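AvrPib protein (Magnaporthe oryzae, PDB 5Z1V) probably acts as a secreted effector of the MAX family that serves as an avirulence factor of the rice blast fungus. Local coordinates at residues I17-E22 against S59-E64; T25-P30 against F44-S49. One frame throughout, in Å; residues are numbered along the deposited sequence. Where two conformers were deposited one is given.

Interaction 1: residues I17-E22 against S59-E64; sequences ILKKGE and SKYTVE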
ATOM      1  N   ILE A  17       3.109  -3.307   4.041  1.00  9.14           N
ATOM      2  CA  ILE A  17       3.751  -2.126   4.596  1.00  8.98           C
ATOM      3  C   ILE A  17       4.869  -2.597   5.507  1.00  7.53           C
ATOM      4  O   ILE A  17       4.627  -3.391   6.438  1.00  8.88           O
ATOM      5  CB  ILE A  17       2.751  -1.238   5.354  1.00  9.01           C
ATOM      6  CG1 ILE A  17       1.669  -0.749   4.380  1.00 12.62           C
ATOM      7  CG2 ILE A  17       3.468  -0.019   5.932  1.00  9.71           C
ATOM      8  CD1 ILE A  17       0.762   0.331   4.961  1.00 14.23           C
ATOM      9  N   LEU A  18       6.080  -2.102   5.222  1.00  9.41           N
ATOM     10  CA  LEU A  18       7.328  -2.524   5.837  1.00  9.06           C
ATOM     11  C   LEU A  18       7.916  -1.382   6.645  1.00 11.27           C
ATOM     12  O   LEU A  18       7.892  -0.221   6.222  1.00 11.37           O
ATOM     13  CB  LEU A  18       8.361  -2.930   4.776  1.00 10.66           C
ATOM     14  CG  LEU A  18       7.960  -4.003   3.784  1.00 12.32           C
ATOM     15  CD1 LEU A  18       8.979  -4.041   2.679  1.00 14.58           C
ATOM     16  CD2 LEU A  18       7.851  -5.353   4.506  1.00 12.18           C
ATOM     17  N   LYS A  19       8.469  -1.725   7.797  1.00  8.27           N
ATOM     18  CA  LYS A  19       9.205  -0.784   8.624  1.00 10.91           C
ATOM     19  C   LYS A  19      10.612  -1.349   8.731  1.00 11.69           C
ATOM     20  O   LYS A  19      10.798  -2.448   9.267  1.00 12.94           O
ATOM     21  CB  LYS A  19       8.532  -0.642   9.986  1.00 12.28           C
ATOM     22  CG  LYS A  19       9.143   0.416  10.857  1.00 12.42           C
ATOM     23  CD  LYS A  19       8.247   0.630  12.078  1.00 22.64           C
ATOM     24  CE  LYS A  19       8.304  -0.567  12.994  1.00 24.39           C
ATOM     25  NZ  LYS A  19       9.645  -0.673  13.611  1.00 38.35           N
ATOM     26  N   LYS A  20      11.592  -0.633   8.172  1.00 11.89           N
ATOM     27  CA  LYS A  20      12.951  -1.162   8.054  1.00 14.52           C
ATOM     28  C   LYS A  20      12.961  -2.538   7.379  1.00 14.85           C
ATOM     29  O   LYS A  20      13.662  -3.460   7.808  1.00 19.82           O
ATOM     30  CB  LYS A  20      13.616  -1.220   9.424  1.00 14.85           C
ATOM     31  CG  LYS A  20      13.868   0.130  10.064  1.00 20.56           C
ATOM     32  CD  LYS A  20      14.814  -0.029  11.254  1.00 28.63           C
ATOM     33  CE  LYS A  20      15.502   1.280  11.615  1.00 33.75           C
ATOM     34  NZ  LYS A  20      15.136   2.391  10.693  1.00 34.89           N
ATOM     35  N   GLY A  21      12.163  -2.686   6.317  1.00 12.18           N
ATOM     36  CA  GLY A  21      12.116  -3.913   5.546  1.00 15.00           C
ATOM     37  C   GLY A  21      11.367  -5.079   6.160  1.00 14.35           C
ATOM     38  O   GLY A  21      11.327  -6.150   5.549  1.00 18.18           O
ATOM     39  N   GLU A  22      10.737  -4.906   7.322  1.00 13.29           N
ATOM     40  CA  GLU A  22       9.993  -5.977   7.970  1.00 14.82           C
ATOM     41  C   GLU A  22       8.508  -5.645   7.987  1.00 11.22           C
ATOM     42  O   GLU A  22       8.123  -4.506   8.257  1.00 12.73           O
ATOM     43  CB  GLU A  22      10.487  -6.203   9.406  1.00 14.60           C
ATOM     44  CG  GLU A  22      11.925  -6.711   9.531  1.00 21.97           C
ATOM     45  CD  GLU A  22      12.154  -8.039   8.819  1.00 23.09           C
ATOM     46  OE1 GLU A  22      13.254  -8.263   8.252  1.00 24.91           O
ATOM     47  OE2 GLU A  22      11.219  -8.855   8.805  1.00 20.77           O
ATOM     48  N   SER A  59       8.249   8.779   5.172  1.00 11.42           N
ATOM     49  CA  SER A  59       9.545   8.119   5.238  1.00 14.81           C
ATOM     50  C   SER A  59       9.626   6.996   6.265  1.00 15.48           C
ATOM     51  O   SER A  59      10.632   6.278   6.279  1.00 17.21           O
ATOM     52  CB  SER A  59      10.650   9.150   5.523  1.00 20.11           C
ATOM     53  OG  SER A  59      10.418   9.840   6.736  1.00 18.75           O
ATOM     54  N   LYS A  60       8.602   6.803   7.099  1.00 14.96           N
ATOM     55  CA  LYS A  60       8.661   5.783   8.144  1.00 10.34           C
ATOM     56  C   LYS A  60       8.614   4.376   7.570  1.00 13.25           C
ATOM     57  O   LYS A  60       9.187   3.452   8.166  1.00 14.03           O
ATOM     58  CB  LYS A  60       7.486   5.950   9.104  1.00 16.32           C
ATOM     59  CG  LYS A  60       7.773   5.577  10.545  1.00 24.85           C
ATOM     60  CD  LYS A  60       6.499   5.632  11.380  1.00 21.83           C
ATOM     61  CE  LYS A  60       5.622   6.849  11.066  1.00 28.08           C
ATOM     62  NZ  LYS A  60       6.306   8.163  10.954  1.00 37.69           N
ATOM     63  N   TYR A  61       7.906   4.193   6.446  1.00 13.26           N
ATOM     64  CA  TYR A  61       7.609   2.879   5.894  1.00 10.87           C
ATOM     65  C   TYR A  61       7.995   2.815   4.424  1.00 12.04           C
ATOM     66  O   TYR A  61       8.117   3.835   3.745  1.00 13.02           O
ATOM     67  CB  TYR A  61       6.113   2.542   6.018  1.00  9.98           C
ATOM     68  CG  TYR A  61       5.588   2.668   7.417  1.00 11.50           C
ATOM     69  CD1 TYR A  61       6.113   1.887   8.430  1.00 10.92           C
ATOM     70  CD2 TYR A  61       4.566   3.567   7.728  1.00 11.70           C
ATOM     71  CE1 TYR A  61       5.658   1.995   9.721  1.00 10.33           C
ATOM     72  CE2 TYR A  61       4.090   3.680   9.029  1.00 11.18           C
ATOM     73  CZ  TYR A  61       4.640   2.880  10.019  1.00 12.64           C
ATOM     74  OH  TYR A  61       4.193   2.966  11.315  1.00 13.47           O
ATOM     75  N   THR A  62       8.182   1.596   3.942  1.00  7.77           N
ATOM     76  CA  THR A  62       8.184   1.290   2.519  1.00  9.78           C
ATOM     77  C   THR A  62       7.059   0.299   2.248  1.00 10.65           C
ATOM     78  O   THR A  62       6.356  -0.137   3.165  1.00 10.13           O
ATOM     79  CB  THR A  62       9.527   0.730   2.062  1.00 12.79           C
ATOM     80  OG1 THR A  62       9.824  -0.445   2.811  1.00 13.70           O
ATOM     81  CG2 THR A  62      10.654   1.766   2.255  1.00 11.76           C
ATOM     82  N   VAL A  63       6.863  -0.037   0.978  1.00 11.17           N
ATOM     83  CA  VAL A  63       5.809  -0.972   0.605  1.00 11.93           C
ATOM     84  C   VAL A  63       6.341  -1.978  -0.402  1.00 16.77           C
ATOM     85  O   VAL A  63       7.258  -1.690  -1.186  1.00 14.22           O
ATOM     86  CB  VAL A  63       4.556  -0.251   0.032  1.00 10.65           C
ATOM     87  CG1 VAL A  63       3.779   0.421   1.142  1.00 14.11           C
ATOM     88  CG2 VAL A  63       4.954   0.788  -0.986  1.00 11.91           C
ATOM     89  N   GLU A  64       5.730  -3.161  -0.392  1.00 13.15           N
ATOM     90  CA  GLU A  64       6.030  -4.198  -1.376  1.00 20.32           C
ATOM     91  C   GLU A  64       4.735  -4.795  -1.917  1.00 19.43           C
ATOM     92  O   GLU A  64       3.713  -4.797  -1.216  1.00 17.29           O
ATOM     93  CB  GLU A  64       6.897  -5.277  -0.740  1.00 26.36           C
ATOM     94  CG  GLU A  64       8.142  -5.625  -1.524  1.00 35.25           C
ATOM     95  CD  GLU A  64       9.260  -6.046  -0.595  1.00 33.20           C
ATOM     96  OE1 GLU A  64      10.325  -5.381  -0.594  1.00 32.08           O
ATOM     97  OE2 GLU A  64       9.044  -7.017   0.167  1.00 35.57           O
TER
HETATM   98  O   HOH W   1      11.050  -0.428   5.071  1.00 13.91           O
HETATM   99  O   HOH W   2      11.035   1.880   6.799  1.00 15.62           O

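Interaction 2: residues T25-P30 against F44-S49; sequences TWVEVP and FTVSVS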
ATOM      1  N   THR A  25       2.220  -4.230   8.522  1.00  8.58           N
ATOM      2  CA  THR A  25       0.785  -4.434   8.288  1.00 11.60           C
ATOM      3  C   THR A  25       0.564  -4.589   6.790  1.00 10.77           C
ATOM      4  O   THR A  25       1.521  -4.681   6.017  1.00 10.60           O
ATOM      5  CB  THR A  25      -0.056  -3.296   8.889  1.00  8.47           C
ATOM      6  OG1 THR A  25      -1.452  -3.621   8.791  1.00  9.14           O
ATOM      7  CG2 THR A  25       0.194  -1.978   8.167  1.00  9.86           C
ATOM      8  N   TRP A  26      -0.700  -4.676   6.371  1.00  9.92           N
ATOM      9  CA  TRP A  26      -0.961  -4.732   4.936  1.00  9.51           C
ATOM     10  C   TRP A  26      -2.259  -3.995   4.645  1.00 10.81           C
ATOM     11  O   TRP A  26      -3.095  -3.801   5.527  1.00 11.09           O
ATOM     12  CB  TRP A  26      -1.031  -6.179   4.419  1.00 11.71           C
ATOM     13  CG  TRP A  26      -2.092  -6.970   5.050  1.00 14.03           C
ATOM     14  CD1 TRP A  26      -2.030  -7.617   6.252  1.00 14.73           C
ATOM     15  CD2 TRP A  26      -3.410  -7.186   4.541  1.00 15.44           C
ATOM     16  NE1 TRP A  26      -3.231  -8.236   6.513  1.00 17.94           N
ATOM     17  CE2 TRP A  26      -4.095  -7.984   5.481  1.00 20.53           C
ATOM     18  CE3 TRP A  26      -4.074  -6.787   3.378  1.00 18.19           C
ATOM     19  CZ2 TRP A  26      -5.411  -8.397   5.289  1.00 22.45           C
ATOM     20  CZ3 TRP A  26      -5.382  -7.192   3.191  1.00 23.43           C
ATOM     21  CH2 TRP A  26      -6.035  -7.990   4.141  1.00 29.98           C
ATOM     22  N   VAL A  27      -2.407  -3.565   3.394  1.00  8.25           N
ATOM     23  CA  VAL A  27      -3.603  -2.856   2.942  1.00 11.52           C
ATOM     24  C   VAL A  27      -3.965  -3.381   1.557  1.00 10.54           C
ATOM     25  O   VAL A  27      -3.230  -4.155   0.957  1.00 11.39           O
ATOM     26  CB  VAL A  27      -3.421  -1.313   2.905  1.00 11.27           C
ATOM     27  CG1 VAL A  27      -3.163  -0.740   4.301  1.00  8.71           C
ATOM     28  CG2 VAL A  27      -2.299  -0.878   1.943  1.00 10.32           C
ATOM     29  N   GLU A  28      -5.136  -2.972   1.064  1.00 10.49           N
ATOM     30  CA  GLU A  28      -5.569  -3.277  -0.300  1.00 10.30           C
ATOM     31  C   GLU A  28      -5.862  -1.995  -1.066  1.00 12.82           C
ATOM     32  O   GLU A  28      -6.560  -1.110  -0.556  1.00 13.41           O
ATOM     33  CB  GLU A  28      -6.816  -4.159  -0.295  1.00 21.97           C
ATOM     34  CG  GLU A  28      -6.616  -5.504   0.331  1.00 22.62           C
ATOM     35  CD  GLU A  28      -7.888  -6.309   0.322  1.00 27.08           C
ATOM     36  OE1 GLU A  28      -7.970  -7.251  -0.485  1.00 28.75           O
ATOM     37  OE2 GLU A  28      -8.805  -5.975   1.102  1.00 23.73           O
ATOM     38  N   VAL A  29      -5.342  -1.902  -2.291  1.00 14.96           N
ATOM     39  CA  VAL A  29      -5.545  -0.719  -3.135  1.00 12.94           C
ATOM     40  C   VAL A  29      -5.742  -1.208  -4.569  1.00 14.93           C
ATOM     41  O   VAL A  29      -5.036  -2.129  -5.003  1.00 15.46           O
ATOM     42  CB  VAL A  29      -4.356   0.262  -3.032  1.00 13.62           C
ATOM     43  CG1 VAL A  29      -4.515   1.475  -3.961  1.00 11.40           C
ATOM     44  CG2 VAL A  29      -4.174   0.755  -1.612  1.00 11.34           C
ATOM     45  N   PRO A  30      -6.680  -0.653  -5.337  1.00 15.72           N
ATOM     46  CA  PRO A  30      -6.803  -1.068  -6.737  1.00 17.10           C
ATOM     47  C   PRO A  30      -5.648  -0.553  -7.579  1.00 20.14           C
ATOM     48  O   PRO A  30      -5.102   0.532  -7.341  1.00 15.60           O
ATOM     49  CB  PRO A  30      -8.133  -0.447  -7.185  1.00 20.07           C
ATOM     50  CG  PRO A  30      -8.354   0.687  -6.254  1.00 24.07           C
ATOM     51  CD  PRO A  30      -7.735   0.296  -4.942  1.00 21.28           C
ATOM     52  N   PHE A  44      -1.011   8.270   5.621  1.00 11.83           N
ATOM     53  CA  PHE A  44      -0.173   7.899   4.494  1.00 11.94           C
ATOM     54  C   PHE A  44      -1.036   7.686   3.265  1.00  9.49           C
ATOM     55  O   PHE A  44      -2.138   7.153   3.362  1.00 12.97           O
ATOM     56  CB  PHE A  44       0.587   6.608   4.778  1.00  9.54           C
ATOM     57  CG  PHE A  44       1.515   6.719   5.926  1.00 10.18           C
ATOM     58  CD1 PHE A  44       1.086   6.425   7.207  1.00 12.65           C
ATOM     59  CD2 PHE A  44       2.824   7.126   5.725  1.00 13.70           C
ATOM     60  CE1 PHE A  44       1.945   6.528   8.280  1.00 11.04           C
ATOM     61  CE2 PHE A  44       3.696   7.227   6.794  1.00 15.80           C
ATOM     62  CZ  PHE A  44       3.254   6.931   8.077  1.00 13.13           C
ATOM     63  N   THR A  45      -0.541   8.099   2.115  1.00  8.13           N
ATOM     64  CA  THR A  45      -1.146   7.733   0.836  1.00  9.46           C
ATOM     65  C   THR A  45      -0.405   6.519   0.294  1.00  8.89           C
ATOM     66  O   THR A  45       0.822   6.545   0.193  1.00 12.12           O
ATOM     67  CB  THR A  45      -1.066   8.874  -0.184  1.00 13.84           C
ATOM     68  OG1 THR A  45      -1.632  10.070   0.371  1.00 14.95           O
ATOM     69  CG2 THR A  45      -1.827   8.506  -1.450  1.00 13.62           C
ATOM     70  N   VAL A  46      -1.139   5.451  -0.026  1.00  9.52           N
ATOM     71  CA  VAL A  46      -0.588   4.272  -0.688  1.00  9.96           C
ATOM     72  C   VAL A  46      -1.130   4.234  -2.110  1.00 10.91           C
ATOM     73  O   VAL A  46      -2.348   4.253  -2.315  1.00 11.09           O
ATOM     74  CB  VAL A  46      -0.948   2.968   0.052  1.00 10.80           C
ATOM     75  CG1 VAL A  46      -0.437   1.752  -0.758  1.00 13.32           C
ATOM     76  CG2 VAL A  46      -0.364   2.985   1.464  1.00 11.61           C
ATOM     77  N   SER A  47      -0.236   4.165  -3.085  1.00 11.99           N
ATOM     78  CA  SER A  47      -0.622   4.155  -4.491  1.00 10.83           C
ATOM     79  C   SER A  47      -0.166   2.855  -5.128  1.00 12.25           C
ATOM     80  O   SER A  47       0.909   2.351  -4.804  1.00 11.18           O
ATOM     81  CB  SER A  47       0.014   5.341  -5.242  1.00 13.27           C
ATOM     82  OG  SER A  47      -0.277   6.564  -4.591  1.00 21.23           O
ATOM     83  N   VAL A  48      -0.980   2.293  -6.014  1.00 10.84           N
ATOM     84  CA  VAL A  48      -0.581   1.142  -6.819  1.00 11.79           C
ATOM     85  C   VAL A  48      -0.609   1.569  -8.280  1.00 10.83           C
ATOM     86  O   VAL A  48      -1.629   2.084  -8.766  1.00 12.53           O
ATOM     87  CB  VAL A  48      -1.486  -0.079  -6.594  1.00 10.55           C
ATOM     88  CG1 VAL A  48      -0.997  -1.242  -7.441  1.00  9.78           C
ATOM     89  CG2 VAL A  48      -1.494  -0.462  -5.106  1.00 11.53           C
ATOM     90  N   SER A  49       0.529   1.402  -8.963  1.00 10.84           N
ATOM     91  CA  SER A  49       0.637   1.770 -10.364  0.72 13.99           C
ATOM     92  C   SER A  49      -0.067   0.742 -11.243  1.00 12.99           C
ATOM     93  O   SER A  49      -0.459  -0.334 -10.792  1.00 11.53           O
ATOM     94  CB  SER A  49       2.107   1.894 -10.769  0.72 11.04           C
ATOM     95  OG  SER A  49       2.770   2.865  -9.981  0.72 10.08           O
TER

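Interaction 1: residues I17-E22 against S59-E64
An antiparallel strand pair places the C-terminal strand at the margin of one sheet of the MAX-effector beta sandwich, and Leu18 and Thr62 form its hydrogen-bonded pair. Leu18 N donates to Thr62 O at 2.9 Å, nearly straight at 175°, while Thr62 N returns a bond to Leu18 O at 2.9 Å. Leu18 O also takes a CA-H...O contact from Tyr61 CA (3.1 Å). Strand 13-19 is the middle one, pairing with 62-63 on one side and 22-29 on the other. Ile17 and Val63 make the adjoining non-hydrogen-bonded pair, their side chains side by side with Ile17 CG1 4.0 Å from Val63 CG1. Ile17 CG2, anti to the backbone N because CG1 sits at chi1 -62°, meets Tyr61 CB at 3.7 Å. Lys19 CB reaches the tyrosine ring at its edge, in plane, whereas Lys60 CB covers one face. On the sheet face of Leu18 and Thr62, Thr62 OG1 lies 3.5 Å from Leu18 CB. Beyond Lys19 a type I' turn (Lys19-Glu22) leads into strand 22-29, and two waters link this turn to segment 59-64: one accepts from Gly21 N and hydrogen-bonds Thr62 OG1 (2.6 Å), the other joins Lys20 N to Lys60 O.

Interaction 2: residues T25-P30 against F44-S49
Val29 and Val48 meet across the hydrophobic core of the sandwich, where strand 25-29 of one sheet passes over strand 44-48 of the other. No hydrogen bond joins the two segments. Their axes come within 7.7 Å and their directions differ by 56°, which is evidence for packing between sheets, not pairing within one. The interface is accordingly made of branched side chains from both strands, Val27 and Val29 pointing toward Val46 and Val48.

The tightest fit is at Val48 CG2, a methyl that comes up against the branch point of Val29, 3.6 Å from Val29 CB and 3.8 Å from Val29 CG1. These two valines slide past one another in opposite directions, so the methyl lies alongside the opposing side chain. Val48 CG1 stands anti to the backbone N (chi1 -179°), which leaves CG2 beside that N and turned to Val29. Val46 CG1 forms the second bump: it faces the notch between Val27 CG2 and Val29 CG2, 4.2 Å and 4.0 Å away. Both Val29 methyls also rest near the Val46 carbonyl oxygen, with Val29 CG1 3.9 Å from Val46 O. At the end of the strand the backbone itself fills in, with Pro30 O 3.7 Å from Val48 CB.

Neighbouring strands of both sheets complete the packing. Phe37 of strand 33-39 touches both Val27 and Val29, and Ile56 of strand 54-56 packs on Val46, while Val48 reaches across to Thr13 and Val15 of strand 13-19.

Interactions 1 and 2 have centres about 12 Å apart and share one sheet, in which strands 13-19 and 22-29 are neighbours. Interaction 1 adds the C-terminal strand to that sheet, whereas interaction 2 packs the sheet against its partner, close to the centre of the chain. Ile17 of interaction 1 touches segment 25-30 of interaction 2: Ile17 N lies 2.9 Å from Thr25 O, a probable hydrogen bond, and Ile17 CD1 lies 4.1 Å from Val27 CG1. A second junction is aromatic, with Tyr61 CE2 3.5 Å from Phe44 CZ and the ring planes at about 60°. Residues 25-30 and 44-49 both fall within the chain between the segments of interaction 1.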